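Local coordinates for protein citryl-CoA lyase (Hydrogenobacter thermophilus, PDB 6HXP) that binds coenzyme A and probably splits citryl-CoA into acetyl-CoA and oxaloacetate, at residues T7-H12 against Y18-R23; D105-I110 against I195-G200; E112-K117 against Y162-K167. All blocks are in the same frame, centred on the assembly; numbering follows the deposited sequence.

Interactions 2 and 3 are neighbours, their centres 9 Å apart, and both use helix 101-116: its middle meets helix 188-198 in interaction 2, and its C-terminal end meets the start of helix 164-180 in interaction 3. Glu198 ties them together, its OE2 lying 2.9 Å from ND1 of His165 and its OE1 2.9 Å from N of Cys166, both probable hydrogen bonds. Interaction 2 is also nearer the bound coenzyme A: Asp105 touches it, while the side chain of Ile110 is about 10 Å from it. Interaction 1 closes earlier in the chain, in a separate hairpin at a subunit interface, with its centre 26 Å from that of interaction 2 and 32 Å from that of interaction 3.

Interaction 1 (T7-H12 against Y18-R23)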
loop_
_atom_site.group_PDB
_atom_site.type_symbol
_atom_site.label_atom_id
_atom_site.label_comp_id
_atom_site.label_asym_id
_atom_site.label_seq_id
_atom_site.Cartn_x
_atom_site.Cartn_y
_atom_site.Cartn_z
ATOM N N THR A 7 -10.272 20.724 -7.195
ATOM C CA THR A 7 -9.069 20.466 -7.943
ATOM C C THR A 7 -8.904 21.447 -9.089
ATOM O O THR A 7 -9.907 21.912 -9.645
ATOM C CB THR A 7 -9.069 19.025 -8.529
ATOM O OG1 THR A 7 -7.849 18.767 -9.192
ATOM C CG2 THR A 7 -10.220 18.781 -9.503
ATOM N N GLY A 8 -7.670 21.764 -9.428
ATOM C CA GLY A 8 -7.336 22.582 -10.582
ATOM C C GLY A 8 -6.565 21.789 -11.612
ATOM O O GLY A 8 -5.978 22.362 -12.533
ATOM N N ILE A 9 -6.543 20.427 -11.502
ATOM C CA ILE A 9 -5.751 19.625 -12.389
ATOM C C ILE A 9 -6.449 19.260 -13.661
ATOM O O ILE A 9 -5.916 19.498 -14.764
ATOM C CB ILE A 9 -5.259 18.337 -11.664
ATOM C CG1 ILE A 9 -4.490 18.652 -10.397
ATOM C CG2 ILE A 9 -4.370 17.478 -12.620
ATOM C CD1 ILE A 9 -4.337 17.455 -9.480
ATOM N N THR A 10 -7.596 18.651 -13.542
ATOM C CA THR A 10 -8.336 18.083 -14.669
ATOM C C THR A 10 -9.824 18.354 -14.516
ATOM O O THR A 10 -10.326 18.391 -13.403
ATOM C CB THR A 10 -8.088 16.549 -14.674
ATOM O OG1 THR A 10 -6.705 16.267 -14.881
ATOM C CG2 THR A 10 -8.923 15.771 -15.694
ATOM N N GLN A 11 -10.504 18.522 -15.651
ATOM C CA GLN A 11 -11.951 18.561 -15.661
ATOM C C GLN A 11 -12.456 17.937 -16.910
ATOM O O GLN A 11 -11.695 17.775 -17.868
ATOM C CB GLN A 11 -12.561 19.930 -15.421
ATOM C CG GLN A 11 -12.366 20.917 -16.486
ATOM C CD GLN A 11 -13.310 22.137 -16.336
ATOM O OE1 GLN A 11 -14.368 22.174 -15.642
ATOM N NE2 GLN A 11 -12.863 23.187 -16.877
ATOM N N HIS A 12 -13.726 17.569 -16.908
ATOM C CA HIS A 12 -14.373 17.002 -18.079
ATOM C C HIS A 12 -15.394 17.994 -18.611
ATOM O O HIS A 12 -16.150 18.564 -17.833
ATOM C CB HIS A 12 -15.006 15.651 -17.753
ATOM C CG HIS A 12 -13.969 14.609 -17.501
ATOM N ND1 HIS A 12 -13.375 14.485 -16.264
ATOM C CD2 HIS A 12 -13.358 13.771 -18.373
ATOM C CE1 HIS A 12 -12.423 13.564 -16.412
ATOM N NE2 HIS A 12 -12.384 13.100 -17.666
ATOM N N TYR A 18 -9.911 17.341 -20.032
ATOM C CA TYR A 18 -9.037 18.494 -20.186
ATOM C C TYR A 18 -8.022 18.452 -19.069
ATOM O O TYR A 18 -8.406 18.338 -17.888
ATOM C CB TYR A 18 -9.833 19.803 -20.117
ATOM C CG TYR A 18 -10.551 20.081 -21.414
ATOM C CD1 TYR A 18 -11.605 19.277 -21.833
ATOM C CD2 TYR A 18 -10.089 21.053 -22.292
ATOM C CE1 TYR A 18 -12.234 19.493 -23.063
ATOM C CE2 TYR A 18 -10.704 21.264 -23.515
ATOM C CZ TYR A 18 -11.739 20.458 -23.912
ATOM O OH TYR A 18 -12.269 20.700 -25.165
ATOM N N ILE A 19 -6.745 18.479 -19.413
ATOM C CA ILE A 19 -5.626 18.455 -18.485
ATOM C C ILE A 19 -5.076 19.878 -18.400
ATOM O O ILE A 19 -4.523 20.345 -19.399
ATOM C CB ILE A 19 -4.505 17.501 -18.975
ATOM C CG1 ILE A 19 -5.017 16.073 -19.205
ATOM C CG2 ILE A 19 -3.315 17.519 -17.995
ATOM C CD1 ILE A 19 -5.471 15.335 -18.051
ATOM N N ARG A 20 -5.151 20.509 -17.247
ATOM C CA ARG A 20 -4.656 21.895 -17.064
ATOM C C ARG A 20 -5.182 22.772 -18.207
ATOM O O ARG A 20 -4.474 23.649 -18.725
ATOM C CB ARG A 20 -3.150 21.914 -16.997
ATOM C CG ARG A 20 -2.573 21.082 -15.866
ATOM C CD ARG A 20 -2.908 21.618 -14.469
ATOM N NE ARG A 20 -2.073 20.946 -13.466
ATOM C CZ ARG A 20 -2.148 21.157 -12.152
ATOM N NH1 ARG A 20 -3.068 22.009 -11.650
ATOM N NH2 ARG A 20 -1.325 20.515 -11.325
ATOM N N GLY A 21 -6.443 22.575 -18.562
ATOM C CA GLY A 21 -7.098 23.374 -19.586
ATOM C C GLY A 21 -6.923 22.923 -21.012
ATOM O O GLY A 21 -7.635 23.422 -21.893
ATOM N N TYR A 22 -6.010 21.992 -21.277
ATOM C CA TYR A 22 -5.823 21.524 -22.652
ATOM C C TYR A 22 -6.594 20.244 -22.897
ATOM O O TYR A 22 -6.569 19.345 -22.049
ATOM C CB TYR A 22 -4.339 21.269 -22.943
ATOM C CG TYR A 22 -3.477 22.524 -22.936
ATOM C CD1 TYR A 22 -3.515 23.426 -23.991
ATOM C CD2 TYR A 22 -2.640 22.809 -21.872
ATOM C CE1 TYR A 22 -2.756 24.604 -23.964
ATOM C CE2 TYR A 22 -1.864 23.959 -21.839
ATOM C CZ TYR A 22 -1.931 24.868 -22.887
ATOM O OH TYR A 22 -1.198 26.025 -22.891
ATOM N N ARG A 23 -7.192 20.135 -24.073
ATOM C CA ARG A 23 -7.928 18.930 -24.467
ATOM C C ARG A 23 -6.945 17.759 -24.533
ATOM O O ARG A 23 -5.993 17.781 -25.329
ATOM C CB ARG A 23 -8.570 19.174 -25.809
ATOM C CG ARG A 23 -9.439 18.055 -26.296
ATOM C CD ARG A 23 -10.036 18.461 -27.649
ATOM N NE ARG A 23 -10.934 17.427 -28.150
ATOM C CZ ARG A 23 -10.736 16.719 -29.257
ATOM N NH1 ARG A 23 -9.655 16.921 -29.999
ATOM N NH2 ARG A 23 -11.612 15.794 -29.625
#
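Tyr18 faces Gln11 in the antiparallel beta hairpin of strands 10-13 and 16-19, where the two form a hydrogen-bonded pair. Tyr18 N gives to Gln11 O at 2.8 Å, and Tyr18 O takes Gln11 N in return. The same carbonyl oxygen of Tyr18 also receives the CA-H of Thr10, with 3.2 Å between CA and O.

Ile19 stands opposite Thr10 in the next, non-hydrogen-bonded pair. Their beta-branched side chains, well suited to extended strands, lie alongside each other, Ile19 CD1 being 3.5 Å from Thr10 OG1. That hydroxyl has its polar partner in Asp63 of a neighbouring subunit, while Ile19 also packs on Ile40 of helix 33-42.

Arg20 prolongs the pairing beyond the strand: its N donates to Ile9 O at 2.8 Å. With CG beside its backbone N and the chain bent at chi2 (-66°), the side chain doubles back, so that Ile9 CG1 rests over one face of the guanidinium, 3.6 Å above its plane and offset toward the rim. NH1 makes a weak bond to Gly8 O (3.1 Å), while NH2 is held by the carbonyl of Ile40, so two backbone oxygens, one of them only weakly bound, help to hold the group.

Gly21 follows in the type I' turn from Ile19 to Tyr22, and its positive phi (86°) suits glycine, because a CB here would jam against the carbonyl oxygen of Arg20. The turn swings the chain back past Tyr18, whose ring has Gly21 C at its edge and Arg23 CA 3.7 Å above one face.

Interaction 2 (D105-I110 against I195-G200); sequences DAMRFI and IASEMG
Met107 reaches from helix 101-116 to Ala196 and Ser197 on helix 188-198, and its flexible thioether chain follows the surface of both. The backbones come near here, with the CA atoms of Met107 and Ser197 6.2 Å apart, and the small residues on the 188-198 side, Ala196 and Ser197, let the methionine lie between the helices. CG of Met107 lies beside its own backbone N and the chain runs extended through chi2 (-177°), which carries the sulphur across toward the other helix. The bend comes at chi3 (74°): it turns the terminal methyl inward, bringing CE to 3.7 Å from Ala196 CB, with SD 4.0 Å from the same methyl. Alanine's single methyl suits so close an approach.

Ser197 lies alongside the methionine chain, its OG 3.8 Å from Met107 CG and 3.9 Å from Met107 CE. A buried hydroxyl among carbons needs partners, and it has them elsewhere: OG donates to Ala193 O one turn back in its own helix and receives NE2 of Gln111. With OG beside the backbone N (chi1 -62°), the serine can reach that carbonyl while its oxygen still lies against Met107.

This is helix-on-helix packing in the mainly helical citrate synthase fold, and helix 101-116 also brings Asp105 to the coenzyme A it touches. Ile110, one turn after Met107, makes a looser approach, CG2 being 4.5 Å from Ser197 OG; the isoleucine also packs on Ala193, Ala194 and, in helix 164-180, on His165 and Ala169. Beyond Ser197 the helix 188-198 finishes in a Schellman motif, where Gly200 takes up a positive phi (82°) that glycine adopts readily, and Gly200 N bonds to Ser197 O at 2.9 Å.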
loop_
_atom_site.group_PDB
_atom_site.type_symbol
_atom_site.label_atom_id
_atom_site.label_comp_id
_atom_site.label_asym_id
_atom_site.label_seq_id
_atom_site.Cartn_x
_atom_site.Cartn_y
_atom_site.Cartn_z
ATOM N N ASP A 105 14.490 17.311 0.346
ATOM C CA ASP A 105 15.400 18.048 1.187
ATOM C C ASP A 105 16.393 18.869 0.371
ATOM O O ASP A 105 16.683 20.003 0.732
ATOM C CB ASP A 105 16.147 17.113 2.135
ATOM C CG ASP A 105 15.232 16.281 3.027
ATOM O OD1 ASP A 105 14.097 16.738 3.306
ATOM O OD2 ASP A 105 15.653 15.190 3.436
ATOM N N ALA A 106 16.968 18.264 -0.659
ATOM C CA ALA A 106 17.949 18.956 -1.505
ATOM C C ALA A 106 17.285 20.081 -2.289
ATOM O O ALA A 106 17.883 21.148 -2.400
ATOM C CB ALA A 106 18.603 17.977 -2.449
ATOM N N MET A 107 16.040 19.899 -2.763
ATOM C CA MET A 107 15.369 21.009 -3.450
ATOM C C MET A 107 15.148 22.169 -2.495
ATOM O O MET A 107 15.327 23.314 -2.881
ATOM C CB MET A 107 14.017 20.567 -4.023
ATOM C CG MET A 107 14.137 19.716 -5.280
ATOM S SD MET A 107 12.539 19.276 -5.983
ATOM C CE MET A 107 12.018 20.856 -6.721
ATOM N N ARG A 108 14.757 21.892 -1.243
ATOM C CA ARG A 108 14.538 22.987 -0.283
ATOM C C ARG A 108 15.848 23.710 0.004
ATOM O O ARG A 108 15.904 24.938 0.016
ATOM C CB ARG A 108 13.951 22.398 1.000
ATOM C CG ARG A 108 13.464 23.441 1.962
ATOM C CD ARG A 108 12.847 22.799 3.185
ATOM N NE ARG A 108 12.154 23.830 3.967
ATOM C CZ ARG A 108 11.451 23.587 5.067
ATOM N NH1 ARG A 108 11.396 22.361 5.570
ATOM N NH2 ARG A 108 10.820 24.574 5.689
ATOM N N PHE A 109 16.919 22.938 0.219
ATOM C CA PHE A 109 18.237 23.501 0.507
ATOM C C PHE A 109 18.744 24.384 -0.664
ATOM O O PHE A 109 19.204 25.504 -0.434
ATOM C CB PHE A 109 19.237 22.361 0.752
ATOM C CG PHE A 109 20.676 22.808 0.786
ATOM C CD1 PHE A 109 21.145 23.586 1.820
ATOM C CD2 PHE A 109 21.545 22.483 -0.245
ATOM C CE1 PHE A 109 22.474 24.028 1.839
ATOM C CE2 PHE A 109 22.868 22.920 -0.230
ATOM C CZ PHE A 109 23.322 23.705 0.807
ATOM N N ILE A 110 18.672 23.868 -1.892
ATOM C CA ILE A 110 19.116 24.591 -3.066
ATOM C C ILE A 110 18.270 25.847 -3.286
ATOM O O ILE A 110 18.818 26.931 -3.527
ATOM C CB ILE A 110 19.138 23.679 -4.311
ATOM C CG1 ILE A 110 20.220 22.612 -4.151
ATOM C CG2 ILE A 110 19.374 24.505 -5.582
ATOM C CD1 ILE A 110 20.085 21.483 -5.100
ATOM N N ILE A 195 18.019 20.607 -10.923
ATOM C CA ILE A 195 17.368 20.763 -12.228
ATOM C C ILE A 195 15.877 21.052 -12.026
ATOM O O ILE A 195 15.344 21.938 -12.673
ATOM C CB ILE A 195 17.625 19.510 -13.068
ATOM C CG1 ILE A 195 19.116 19.493 -13.487
ATOM C CG2 ILE A 195 16.726 19.441 -14.311
ATOM C CD1 ILE A 195 19.613 18.193 -13.786
ATOM N N ALA A 196 15.213 20.315 -11.134
ATOM C CA ALA A 196 13.795 20.552 -10.887
ATOM C C ALA A 196 13.609 21.953 -10.288
ATOM O O ALA A 196 12.621 22.626 -10.575
ATOM C CB ALA A 196 13.232 19.497 -9.946
ATOM N N SER A 197 14.559 22.409 -9.476
ATOM C CA SER A 197 14.498 23.766 -8.921
ATOM C C SER A 197 14.686 24.808 -9.989
ATOM O O SER A 197 13.993 25.822 -9.997
ATOM C CB SER A 197 15.523 23.936 -7.807
ATOM O OG SER A 197 15.282 23.063 -6.709
ATOM N N GLU A 198 15.599 24.542 -10.940
ATOM C CA GLU A 198 15.833 25.436 -12.083
ATOM C C GLU A 198 14.544 25.615 -12.889
ATOM O O GLU A 198 14.333 26.700 -13.473
ATOM C CB GLU A 198 16.956 24.906 -12.977
ATOM C CG GLU A 198 17.677 26.002 -13.733
ATOM C CD GLU A 198 18.703 26.667 -12.843
ATOM O OE1 GLU A 198 19.827 26.119 -12.739
ATOM O OE2 GLU A 198 18.332 27.601 -12.100
ATOM N N MET A 199 13.706 24.546 -12.977
ATOM C CA MET A 199 12.392 24.551 -13.648
ATOM C C MET A 199 11.308 25.277 -12.829
ATOM O O MET A 199 10.189 25.397 -13.310
ATOM C CB MET A 199 11.888 23.107 -13.894
ATOM C CG MET A 199 12.674 22.333 -14.911
ATOM S SD MET A 199 12.203 20.617 -14.881
ATOM C CE MET A 199 13.258 19.921 -16.140
ATOM N N GLY A 200 11.600 25.699 -11.593
ATOM C CA GLY A 200 10.631 26.374 -10.756
ATOM C C GLY A 200 9.655 25.483 -10.005
ATOM O O GLY A 200 8.624 25.980 -9.532
#

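Interaction 3 (E112-K117 against Y162-K167); sequences EGVSSK and YGEHCK
Val114 and His165 mark the nearest approach of the two backbones, CA to CA 6.6 Å, where the last turns of helix 101-116 meet the first turn of helix 164-180. Val114 directs its CB at the other helix and sets its two methyls against two neighbours. CG1, anti to the backbone N (chi1 166°), lies 3.7 Å from Glu164 OE1 and 4.0 Å from Glu164 CG. CG2, beside the backbone N, comes closest to the imidazole, 3.7 Å from His165 CD2, with CB and CG1 also near NE2 of that ring. Each neighbour's side chain crosses the valine at about a right angle.

Glu164 sends CG between its backbone N and carbonyl carbon (chi1 61°) and then runs straight out, so its methylene and carboxylate carbons pass across CG1 while the acid stays at the surface, as befits an exposed glutamate. The bond from His165 ND1 to Glu198 helps fix the ring's rotation, with the CD2-NE2 side against the valine. With an alanine here both methyls are gone, and the imidazole and the glutamate chain would probably lose their packing partner, opening a gap between the helices.

Gly163, at the N-cap, begins helix 164-180, whose next residues lean on helix 188-198: Glu164 packs on Glu198, and His165 on Ser197. The side chain of Cys166 touches Met153 of helix 147-158.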
loop_
_atom_site.group_PDB
_atom_site.type_symbol
_atom_site.label_atom_id
_atom_site.label_comp_id
_atom_site.label_asym_id
_atom_site.label_seq_id
_atom_site.Cartn_x
_atom_site.Cartn_y
_atom_site.Cartn_z
ATOM N N GLU A 112 16.335 27.502 -1.032
ATOM C CA GLU A 112 16.541 28.460 0.054
ATOM C C GLU A 112 17.930 29.076 -0.001
ATOM O O GLU A 112 18.084 30.262 0.294
ATOM C CB GLU A 112 16.214 27.824 1.417
ATOM C CG GLU A 112 14.716 27.585 1.563
ATOM C CD GLU A 112 14.246 26.947 2.855
ATOM O OE1 GLU A 112 15.100 26.616 3.706
ATOM O OE2 GLU A 112 13.017 26.764 3.008
ATOM N N GLY A 113 18.917 28.297 -0.428
ATOM C CA GLY A 113 20.290 28.761 -0.591
ATOM C C GLY A 113 20.383 29.862 -1.618
ATOM O O GLY A 113 20.940 30.919 -1.327
ATOM N N VAL A 114 19.771 29.659 -2.789
ATOM C CA VAL A 114 19.763 30.652 -3.863
ATOM C C VAL A 114 19.004 31.915 -3.443
ATOM O O VAL A 114 19.480 33.021 -3.700
ATOM C CB VAL A 114 19.201 30.044 -5.176
ATOM C CG1 VAL A 114 18.850 31.127 -6.205
ATOM C CG2 VAL A 114 20.202 29.069 -5.757
ATOM N N SER A 115 17.828 31.763 -2.830
ATOM C CA SER A 115 17.012 32.931 -2.441
ATOM C C SER A 115 17.579 33.718 -1.257
ATOM O O SER A 115 17.299 34.917 -1.141
ATOM C CB SER A 115 15.572 32.508 -2.170
ATOM O OG SER A 115 15.457 31.713 -1.007
ATOM N N SER A 116 18.397 33.087 -0.398
ATOM C CA SER A 116 18.976 33.794 0.741
ATOM C C SER A 116 19.969 34.873 0.319
ATOM O O SER A 116 20.162 35.839 1.059
ATOM C CB SER A 116 19.686 32.826 1.680
ATOM O OG SER A 116 20.864 32.307 1.083
ATOM N N LYS A 117 20.645 34.665 -0.831
ATOM C CA LYS A 117 21.701 35.524 -1.340
ATOM C C LYS A 117 22.898 35.565 -0.355
ATOM O O LYS A 117 23.694 36.499 -0.410
ATOM C CB LYS A 117 21.186 36.951 -1.669
ATOM C CG LYS A 117 20.004 37.020 -2.646
ATOM C CD LYS A 117 20.310 36.524 -4.070
ATOM C CE LYS A 117 21.192 37.459 -4.871
ATOM N NZ LYS A 117 21.541 36.884 -6.199
ATOM N N TYR A 162 21.398 25.219 -17.772
ATOM C CA TYR A 162 22.162 25.402 -16.547
ATOM C C TYR A 162 22.048 26.840 -16.070
ATOM O O TYR A 162 22.415 27.764 -16.795
ATOM C CB TYR A 162 23.619 25.008 -16.814
ATOM C CG TYR A 162 24.506 24.938 -15.595
ATOM C CD1 TYR A 162 25.082 26.084 -15.063
ATOM C CD2 TYR A 162 24.854 23.716 -15.042
ATOM C CE1 TYR A 162 25.993 26.012 -14.010
ATOM C CE2 TYR A 162 25.785 23.630 -14.015
ATOM C CZ TYR A 162 26.302 24.782 -13.456
ATOM O OH TYR A 162 27.211 24.686 -12.432
ATOM N N GLY A 163 21.547 27.015 -14.851
ATOM C CA GLY A 163 21.335 28.338 -14.292
ATOM C C GLY A 163 21.757 28.461 -12.850
ATOM O O GLY A 163 22.622 27.720 -12.383
ATOM N N GLU A 164 21.137 29.394 -12.158
ATOM C CA GLU A 164 21.511 29.758 -10.787
ATOM C C GLU A 164 21.413 28.606 -9.794
ATOM O O GLU A 164 22.268 28.485 -8.922
ATOM C CB GLU A 164 20.687 30.966 -10.287
ATOM C CG GLU A 164 19.183 30.761 -10.221
ATOM C CD GLU A 164 18.380 32.001 -9.870
ATOM O OE1 GLU A 164 18.996 33.001 -9.441
ATOM O OE2 GLU A 164 17.135 31.969 -10.005
ATOM N N HIS A 165 20.386 27.747 -9.945
ATOM C CA HIS A 165 20.229 26.599 -9.053
ATOM C C HIS A 165 21.277 25.514 -9.298
ATOM O O HIS A 165 21.834 24.965 -8.351
ATOM C CB HIS A 165 18.799 26.040 -9.103
ATOM C CG HIS A 165 17.772 27.010 -8.589
ATOM N ND1 HIS A 165 17.100 27.881 -9.446
ATOM C CD2 HIS A 165 17.358 27.240 -7.325
ATOM C CE1 HIS A 165 16.305 28.613 -8.666
ATOM N NE2 HIS A 165 16.420 28.264 -7.386
ATOM N N CYS A 166 21.550 25.212 -10.564
ATOM C CA CYS A 166 22.602 24.248 -10.916
ATOM C C CYS A 166 23.952 24.758 -10.407
ATOM O O CYS A 166 24.740 23.995 -9.823
ATOM C CB CYS A 166 22.649 24.015 -12.411
ATOM S SG CYS A 166 21.224 23.129 -13.057
ATOM N N LYS A 167 24.233 26.059 -10.631
ATOM C CA LYS A 167 25.501 26.681 -10.201
ATOM C C LYS A 167 25.670 26.606 -8.701
ATOM O O LYS A 167 26.743 26.223 -8.221
ATOM C CB LYS A 167 25.562 28.151 -10.651
ATOM C CG LYS A 167 26.855 28.863 -10.256
ATOM C CD LYS A 167 26.903 30.254 -10.824
ATOM C CE LYS A 167 27.903 31.190 -10.150
ATOM N NZ LYS A 167 29.163 30.502 -9.788
#